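Local coordinates for protein glycoside hydrolase family 43 (Halothermothrix orenii, PDB 4QQS) that has alpha-L-arabinofuranosidase activity, carried by a five-bladed beta-propeller, and probably helps to break down xylan, at residues L55-D58 / K63-W66; Y84-A89 / A127-D132; A115-R120 / P137-V142. One frame throughout, in Å; residues are numbered along the deposited sequence.

Contact 1 (L55-D58 / K63-W66); sequences LALD and KNGW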
# COMPACT_ATOMS: atom_id res chain seq x y z
N LEU A 55 4.18 0.75 -18.58
CA LEU A 55 3.16 -0.03 -17.88
C LEU A 55 3.67 -1.43 -17.57
O LEU A 55 3.85 -2.26 -18.46
CB LEU A 55 1.87 -0.13 -18.69
CG LEU A 55 1.08 1.16 -18.92
CD1 LEU A 55 -0.14 0.90 -19.80
CD2 LEU A 55 0.66 1.81 -17.62
N ALA A 56 3.86 -1.71 -16.28
CA ALA A 56 4.20 -3.05 -15.83
C ALA A 56 3.04 -4.02 -16.02
O ALA A 56 3.23 -5.17 -16.38
CB ALA A 56 4.60 -3.02 -14.37
N LEU A 57 1.83 -3.53 -15.75
CA LEU A 57 0.59 -4.27 -15.97
C LEU A 57 -0.29 -3.39 -16.85
O LEU A 57 -0.57 -2.23 -16.51
CB LEU A 57 -0.08 -4.58 -14.62
CG LEU A 57 -1.43 -5.27 -14.41
CD1 LEU A 57 -2.59 -4.53 -15.05
CD2 LEU A 57 -1.38 -6.69 -14.87
N ASP A 58 -0.68 -3.93 -17.99
CA ASP A 58 -1.54 -3.25 -18.93
C ASP A 58 -2.73 -4.17 -19.15
O ASP A 58 -2.56 -5.27 -19.67
CB ASP A 58 -0.77 -3.01 -20.23
CG ASP A 58 -1.54 -2.18 -21.24
OD1 ASP A 58 -2.71 -1.82 -20.96
OD2 ASP A 58 -0.98 -1.89 -22.33
N LYS A 63 -2.68 -10.78 -23.20
CA LYS A 63 -2.95 -11.87 -22.27
C LYS A 63 -3.83 -11.46 -21.09
O LYS A 63 -4.16 -12.30 -20.27
CB LYS A 63 -1.63 -12.44 -21.71
CG LYS A 63 -0.68 -12.91 -22.79
CD LYS A 63 0.48 -13.70 -22.21
CE LYS A 63 1.51 -14.03 -23.27
NZ LYS A 63 0.93 -14.74 -24.44
N ASN A 64 -4.21 -10.20 -21.00
CA ASN A 64 -5.01 -9.71 -19.88
C ASN A 64 -6.44 -9.48 -20.33
O ASN A 64 -7.09 -10.43 -20.75
CB ASN A 64 -4.33 -8.51 -19.23
CG ASN A 64 -3.04 -8.90 -18.56
OD1 ASN A 64 -2.87 -10.06 -18.17
ND2 ASN A 64 -2.11 -7.96 -18.44
N GLY A 65 -6.95 -8.26 -20.25
CA GLY A 65 -8.30 -7.94 -20.69
C GLY A 65 -9.31 -7.75 -19.57
O GLY A 65 -10.41 -7.27 -19.82
N TRP A 66 -8.95 -8.09 -18.34
CA TRP A 66 -9.86 -8.01 -17.21
C TRP A 66 -9.81 -6.63 -16.57
O TRP A 66 -8.75 -6.02 -16.45
CB TRP A 66 -9.51 -9.08 -16.17
CG TRP A 66 -10.47 -9.08 -15.04
CD1 TRP A 66 -11.69 -9.68 -15.01
CD2 TRP A 66 -10.32 -8.40 -13.79
NE1 TRP A 66 -12.31 -9.44 -13.82
CE2 TRP A 66 -11.50 -8.65 -13.05
CE3 TRP A 66 -9.31 -7.62 -13.21
CZ2 TRP A 66 -11.69 -8.14 -11.78
CZ3 TRP A 66 -9.51 -7.11 -11.94
CH2 TRP A 66 -10.69 -7.38 -11.23
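Asn64 reaches back to Asp58 across the short connection that leaves the outermost strand, 51-58, of the first four-stranded sheet of this five-bladed beta-propeller. Just before that, Ala56 and Leu57 together face Phe39 in a classic beta bulge, where the strand turns a corner. The firm part of the contact is polar. Asn64 ND2 donates to Asp58 O at 3.0 Å, with the N-H pointing almost straight at the oxygen (172°). The oxygen lies practically in the amide plane of Asn64, whereas the nitrogen comes to the carbonyl from above its plane, at a C=O...N angle of 131°. The side chain swings its CG beside the backbone N (chi1 -68°), which turns the amide toward Asp58. ND2 also donates to Phe110 O, and OD1 accepts from the backbone N of Asn112. Three bonds thus fix the rotation of the amide, and they tie the loop to the chain around strand 111-112 of the following sheet.

Leu57 closes the buried side: its CD2 methyl packs on the amide, and the side chain as a whole is lodged among Phe39, Met85 and Tyr87. The other flank is looser. There the Asp58 carboxylate makes a salt bridge with Arg37 and a hydrogen bond with the N of Tyr60, and Lys63 and Gly65 lie exposed. Where the apolar and polar sides meet, Leu57 CD2 stands 3.9 Å from Asn64 ND2.

Contact 2 (Y84-A89 / A127-D132); sequences YMTYSA and AHIFID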
# COMPACT_ATOMS: atom_id res chain seq x y z
N TYR A 84 4.90 -11.58 -8.37
CA TYR A 84 3.44 -11.62 -8.30
C TYR A 84 2.93 -10.23 -7.97
O TYR A 84 3.39 -9.61 -7.02
CB TYR A 84 2.95 -12.59 -7.23
CG TYR A 84 3.15 -14.05 -7.57
CD1 TYR A 84 4.34 -14.68 -7.29
CD2 TYR A 84 2.13 -14.79 -8.15
CE1 TYR A 84 4.52 -16.01 -7.57
CE2 TYR A 84 2.31 -16.13 -8.45
CZ TYR A 84 3.51 -16.73 -8.15
OH TYR A 84 3.71 -18.07 -8.42
N MET A 85 1.95 -9.78 -8.75
CA MET A 85 1.30 -8.50 -8.54
C MET A 85 -0.15 -8.72 -8.14
O MET A 85 -0.89 -9.43 -8.81
CB MET A 85 1.32 -7.66 -9.81
CG MET A 85 0.67 -6.28 -9.63
SD MET A 85 0.59 -5.29 -11.14
CE MET A 85 2.30 -4.84 -11.37
N THR A 86 -0.56 -8.10 -7.04
CA THR A 86 -1.97 -7.95 -6.73
C THR A 86 -2.39 -6.54 -7.09
O THR A 86 -1.59 -5.61 -7.08
CB THR A 86 -2.27 -8.20 -5.24
OG1 THR A 86 -1.39 -7.41 -4.43
CG2 THR A 86 -2.10 -9.67 -4.88
N TYR A 87 -3.67 -6.39 -7.41
CA TYR A 87 -4.24 -5.09 -7.71
C TYR A 87 -5.74 -5.23 -7.66
O TYR A 87 -6.26 -6.35 -7.58
CB TYR A 87 -3.80 -4.59 -9.09
CG TYR A 87 -4.26 -5.40 -10.29
CD1 TYR A 87 -3.54 -6.50 -10.74
CD2 TYR A 87 -5.40 -5.03 -11.01
CE1 TYR A 87 -3.93 -7.20 -11.87
CE2 TYR A 87 -5.79 -5.73 -12.14
CZ TYR A 87 -5.05 -6.81 -12.56
OH TYR A 87 -5.47 -7.47 -13.70
N SER A 88 -6.47 -4.12 -7.77
CA SER A 88 -7.91 -4.19 -7.93
C SER A 88 -8.35 -3.35 -9.12
O SER A 88 -7.66 -2.43 -9.54
CB SER A 88 -8.64 -3.80 -6.64
OG SER A 88 -8.41 -2.45 -6.29
N ALA A 89 -9.51 -3.72 -9.64
CA ALA A 89 -10.17 -2.95 -10.69
C ALA A 89 -11.66 -3.25 -10.61
O ALA A 89 -12.09 -4.19 -9.94
CB ALA A 89 -9.63 -3.33 -12.08
N ALA A 127 -5.16 -5.06 -1.64
CA ALA A 127 -4.51 -6.30 -1.27
C ALA A 127 -3.02 -6.09 -0.97
O ALA A 127 -2.32 -5.33 -1.64
CB ALA A 127 -4.66 -7.34 -2.36
N HIS A 128 -2.56 -6.83 0.03
CA HIS A 128 -1.18 -6.81 0.46
C HIS A 128 -0.84 -8.24 0.88
O HIS A 128 -1.44 -8.76 1.80
CB HIS A 128 -1.00 -5.86 1.63
CG HIS A 128 0.34 -5.95 2.28
ND1 HIS A 128 1.48 -5.48 1.68
CD2 HIS A 128 0.72 -6.51 3.45
CE1 HIS A 128 2.52 -5.74 2.47
NE2 HIS A 128 2.08 -6.36 3.55
N ILE A 129 0.12 -8.86 0.21
CA ILE A 129 0.55 -10.20 0.57
C ILE A 129 1.82 -10.11 1.39
O ILE A 129 2.82 -9.54 0.95
CB ILE A 129 0.74 -11.11 -0.68
CG1 ILE A 129 -0.58 -11.28 -1.42
CG2 ILE A 129 1.29 -12.48 -0.25
CD1 ILE A 129 -0.48 -12.05 -2.74
N PHE A 130 1.77 -10.68 2.58
CA PHE A 130 2.87 -10.78 3.53
C PHE A 130 3.32 -12.23 3.60
O PHE A 130 2.51 -13.10 3.89
CB PHE A 130 2.39 -10.31 4.91
CG PHE A 130 3.36 -10.61 6.03
CD1 PHE A 130 4.56 -9.95 6.14
CD2 PHE A 130 3.05 -11.57 6.97
CE1 PHE A 130 5.45 -10.24 7.17
CE2 PHE A 130 3.92 -11.87 7.98
CZ PHE A 130 5.12 -11.20 8.09
N ILE A 131 4.60 -12.47 3.33
CA ILE A 131 5.17 -13.79 3.46
C ILE A 131 5.95 -13.83 4.78
O ILE A 131 6.93 -13.11 4.95
CB ILE A 131 6.10 -14.14 2.27
CG1 ILE A 131 5.40 -13.92 0.92
CG2 ILE A 131 6.60 -15.57 2.39
CD1 ILE A 131 4.13 -14.70 0.73
N ASP A 132 5.50 -14.65 5.72
CA ASP A 132 6.16 -14.72 7.03
C ASP A 132 7.50 -15.44 6.93
O ASP A 132 7.84 -16.04 5.91
CB ASP A 132 5.23 -15.40 8.04
CG ASP A 132 5.49 -15.00 9.48
OD1 ASP A 132 6.48 -14.29 9.77
OD2 ASP A 132 4.68 -15.42 10.32
O HOH W 1 -2.68 -4.94 -4.29
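A single water grips both strands: it accepts from Thr86 OG1 at 2.8 Å and donates to Ala127 O at 2.7 Å. The two protein oxygens, Thr86 OG1 and Ala127 O, are 3.6 Å apart, and it is the water that joins them. The threonine puts OG1 between its backbone N and carbonyl carbon (chi1 51°). This turns the hydroxyl to the water and leaves the methyl CG2 on the side of Ile129.

That methyl makes the closest apolar contact, with Thr86 CG2 3.6 Å from Ile129 CD1, the end of an isoleucine side chain that comes at it obliquely. Beside it the two CB atoms of Thr86 and Ala127 meet at 3.8 Å, so the threonine meets both Ala127 and Ile129, whose side chains point toward it. No backbone hydrogen bond joins the segments. They are strands of consecutive sheets of the propeller, packed through their side chains near its middle, where Thr86 also touches Glu75 and Leu100.

The surroundings place the contact close to functional ground. Glu75, a ligand of the bound sodium ion, accepts from His128 ND1, and Asp126, next to Ala127, is predicted to modulate the pKa of the probable proton donor, Glu195. Because the water accepts a hydrogen bond from the threonine hydroxyl and donates one to the carbonyl, two polar atoms are satisfied inside a buried contact whose direct touches are mostly apolar, and the hydroxyl's orientation is set.

Contact 3 (A115-R120 / P137-V142); sequences APLFDR and PYIYYV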
# COMPACT_ATOMS: atom_id res chain seq x y z
N ALA A 115 -7.96 -13.60 -12.12
CA ALA A 115 -8.57 -12.28 -12.18
C ALA A 115 -10.06 -12.45 -12.43
O ALA A 115 -10.45 -12.78 -13.54
CB ALA A 115 -7.92 -11.46 -13.28
N PRO A 116 -10.91 -12.26 -11.40
CA PRO A 116 -10.57 -11.86 -10.03
C PRO A 116 -9.98 -13.01 -9.22
O PRO A 116 -10.22 -14.20 -9.50
CB PRO A 116 -11.92 -11.45 -9.45
CG PRO A 116 -12.90 -12.32 -10.15
CD PRO A 116 -12.36 -12.47 -11.56
N LEU A 117 -9.24 -12.65 -8.18
CA LEU A 117 -8.65 -13.64 -7.28
C LEU A 117 -9.74 -14.31 -6.43
O LEU A 117 -9.68 -15.52 -6.18
CB LEU A 117 -7.61 -12.95 -6.40
CG LEU A 117 -6.94 -13.82 -5.34
CD1 LEU A 117 -6.19 -15.00 -5.96
CD2 LEU A 117 -6.00 -12.97 -4.51
N PHE A 118 -10.71 -13.51 -5.99
CA PHE A 118 -11.89 -14.01 -5.29
C PHE A 118 -13.03 -13.06 -5.59
O PHE A 118 -12.80 -11.93 -6.04
CB PHE A 118 -11.65 -14.18 -3.78
CG PHE A 118 -11.37 -12.90 -3.02
CD1 PHE A 118 -10.08 -12.41 -2.93
CD2 PHE A 118 -12.39 -12.21 -2.36
CE1 PHE A 118 -9.80 -11.24 -2.21
CE2 PHE A 118 -12.12 -11.06 -1.63
CZ PHE A 118 -10.82 -10.58 -1.57
N ASP A 119 -14.26 -13.51 -5.36
CA ASP A 119 -15.43 -12.73 -5.73
C ASP A 119 -16.56 -13.07 -4.78
O ASP A 119 -16.98 -14.22 -4.72
CB ASP A 119 -15.81 -13.05 -7.18
CG ASP A 119 -16.86 -12.12 -7.75
OD1 ASP A 119 -17.42 -11.29 -7.00
OD2 ASP A 119 -17.09 -12.22 -8.98
N ARG A 120 -17.01 -12.07 -4.02
CA ARG A 120 -18.07 -12.26 -3.03
C ARG A 120 -19.22 -11.26 -3.25
O ARG A 120 -19.99 -10.98 -2.33
CB ARG A 120 -17.50 -12.13 -1.62
CG ARG A 120 -16.41 -13.12 -1.34
CD ARG A 120 -15.64 -12.78 -0.07
NE ARG A 120 -14.49 -13.66 0.05
CZ ARG A 120 -13.45 -13.42 0.84
NH1 ARG A 120 -13.44 -12.35 1.63
NH2 ARG A 120 -12.42 -14.24 0.84
N PRO A 137 2.09 -17.55 3.44
CA PRO A 137 1.53 -16.31 2.91
C PRO A 137 0.23 -15.92 3.59
O PRO A 137 -0.61 -16.76 3.92
CB PRO A 137 1.26 -16.66 1.44
CG PRO A 137 1.08 -18.15 1.42
CD PRO A 137 1.76 -18.72 2.61
N TYR A 138 0.08 -14.61 3.79
CA TYR A 138 -1.15 -14.02 4.29
C TYR A 138 -1.52 -12.85 3.41
O TYR A 138 -0.66 -12.09 3.01
CB TYR A 138 -0.96 -13.52 5.72
CG TYR A 138 -0.57 -14.60 6.70
CD1 TYR A 138 0.76 -14.94 6.89
CD2 TYR A 138 -1.53 -15.29 7.42
CE1 TYR A 138 1.12 -15.94 7.77
CE2 TYR A 138 -1.18 -16.30 8.31
CZ TYR A 138 0.16 -16.62 8.47
OH TYR A 138 0.54 -17.60 9.35
N ILE A 139 -2.80 -12.71 3.11
CA ILE A 139 -3.29 -11.56 2.38
C ILE A 139 -4.12 -10.68 3.30
O ILE A 139 -5.03 -11.15 3.98
CB ILE A 139 -4.07 -11.98 1.10
CG1 ILE A 139 -4.39 -10.74 0.25
CG2 ILE A 139 -5.33 -12.78 1.43
CD1 ILE A 139 -4.95 -11.08 -1.13
N TYR A 140 -3.76 -9.40 3.32
CA TYR A 140 -4.50 -8.36 4.02
C TYR A 140 -5.20 -7.56 2.94
O TYR A 140 -4.61 -7.26 1.92
CB TYR A 140 -3.51 -7.46 4.80
CG TYR A 140 -2.80 -8.21 5.89
CD1 TYR A 140 -1.67 -8.96 5.62
CD2 TYR A 140 -3.28 -8.21 7.18
CE1 TYR A 140 -1.05 -9.71 6.62
CE2 TYR A 140 -2.67 -8.94 8.19
CZ TYR A 140 -1.55 -9.70 7.90
OH TYR A 140 -0.93 -10.47 8.84
N TYR A 141 -6.47 -7.25 3.14
CA TYR A 141 -7.22 -6.56 2.10
C TYR A 141 -8.36 -5.77 2.72
O TYR A 141 -8.72 -5.97 3.88
CB TYR A 141 -7.75 -7.55 1.06
CG TYR A 141 -8.62 -8.64 1.62
CD1 TYR A 141 -9.99 -8.49 1.71
CD2 TYR A 141 -8.08 -9.83 2.09
CE1 TYR A 141 -10.79 -9.50 2.22
CE2 TYR A 141 -8.88 -10.84 2.62
CZ TYR A 141 -10.24 -10.67 2.67
OH TYR A 141 -11.07 -11.64 3.19
N VAL A 142 -8.93 -4.87 1.93
CA VAL A 142 -9.96 -3.97 2.40
C VAL A 142 -11.32 -4.36 1.83
O VAL A 142 -11.48 -4.53 0.62
CB VAL A 142 -9.65 -2.52 2.00
CG1 VAL A 142 -10.79 -1.59 2.33
CG2 VAL A 142 -8.36 -2.06 2.70
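Arg120 and Phe118 both close on Tyr141, one at its hydroxyl and the other over its ring. Arg120 NH1 donates to Tyr141 OH at 2.9 Å in a nearly straight bond (172°), and the oxygen lies at the edge of the guanidinium, within a few degrees of its plane. The arginine can do this because its chain is extended from CG to NE, bringing the guanidinium to the tyrosine from the opposite direction. Phe118 makes an edge-to-face (T-shaped) pair with Tyr141: the ring centroids are 5.2 Å apart, the planes tilted by 57°, and Phe118 CZ stands 3.9 Å from Tyr141 CE1, off toward the rim. Farther along, Leu117 and Ile139 meet tip to tip, CD2 against CD1 at 4.0 Å.

Behind these first contacts, Phe118 CD2 lies 3.4 Å above the plane of the Arg120 guanidinium, offset toward its rim, so the ring probably helps hold that group. Gln161 OE1, on the neighbouring strand 153-162, is hydrogen-bonded to both Arg120 NH2 and Tyr141 OH. Phe124 meets Phe118 edge-to-face in turn, and the backbone of Leu117 is bonded to Ile98. The loop is thus bonded by its backbone to the preceding sheet and joined by its side chains to the next, which begins with strand 124-131.

Tyr141 lies about 6 Å, side chain to side chain, from Asp126, predicted to tune the proton donor. Phe118 over one face limits the ring, while the arginine and glutamine bonds fix the hydroxyl and orient its O-H toward Gln161 OE1, the second partner it shares with the guanidinium.

In the fold
Contact 1 comes first along the chain, complete before contact 2 begins; contacts 2 and 3 alternate, in the order 84-89, 115-120, 127-132, 137-142. Contact 1 lies out on the rim, its centre about 16 Å from that of contact 2 and 18 Å from that of contact 3. The centres of contacts 2 and 3 are only about 8 Å apart, since strands 124-131 and 137-143 are antiparallel neighbours in one sheet. Strand 82-90 links the first two: Leu57 CB packs on Met85 SD at 3.6 Å, and Trp66 touches Tyr87 and Ala89. Together they join three successive sheets of the propeller, from its edge inward toward the sodium site.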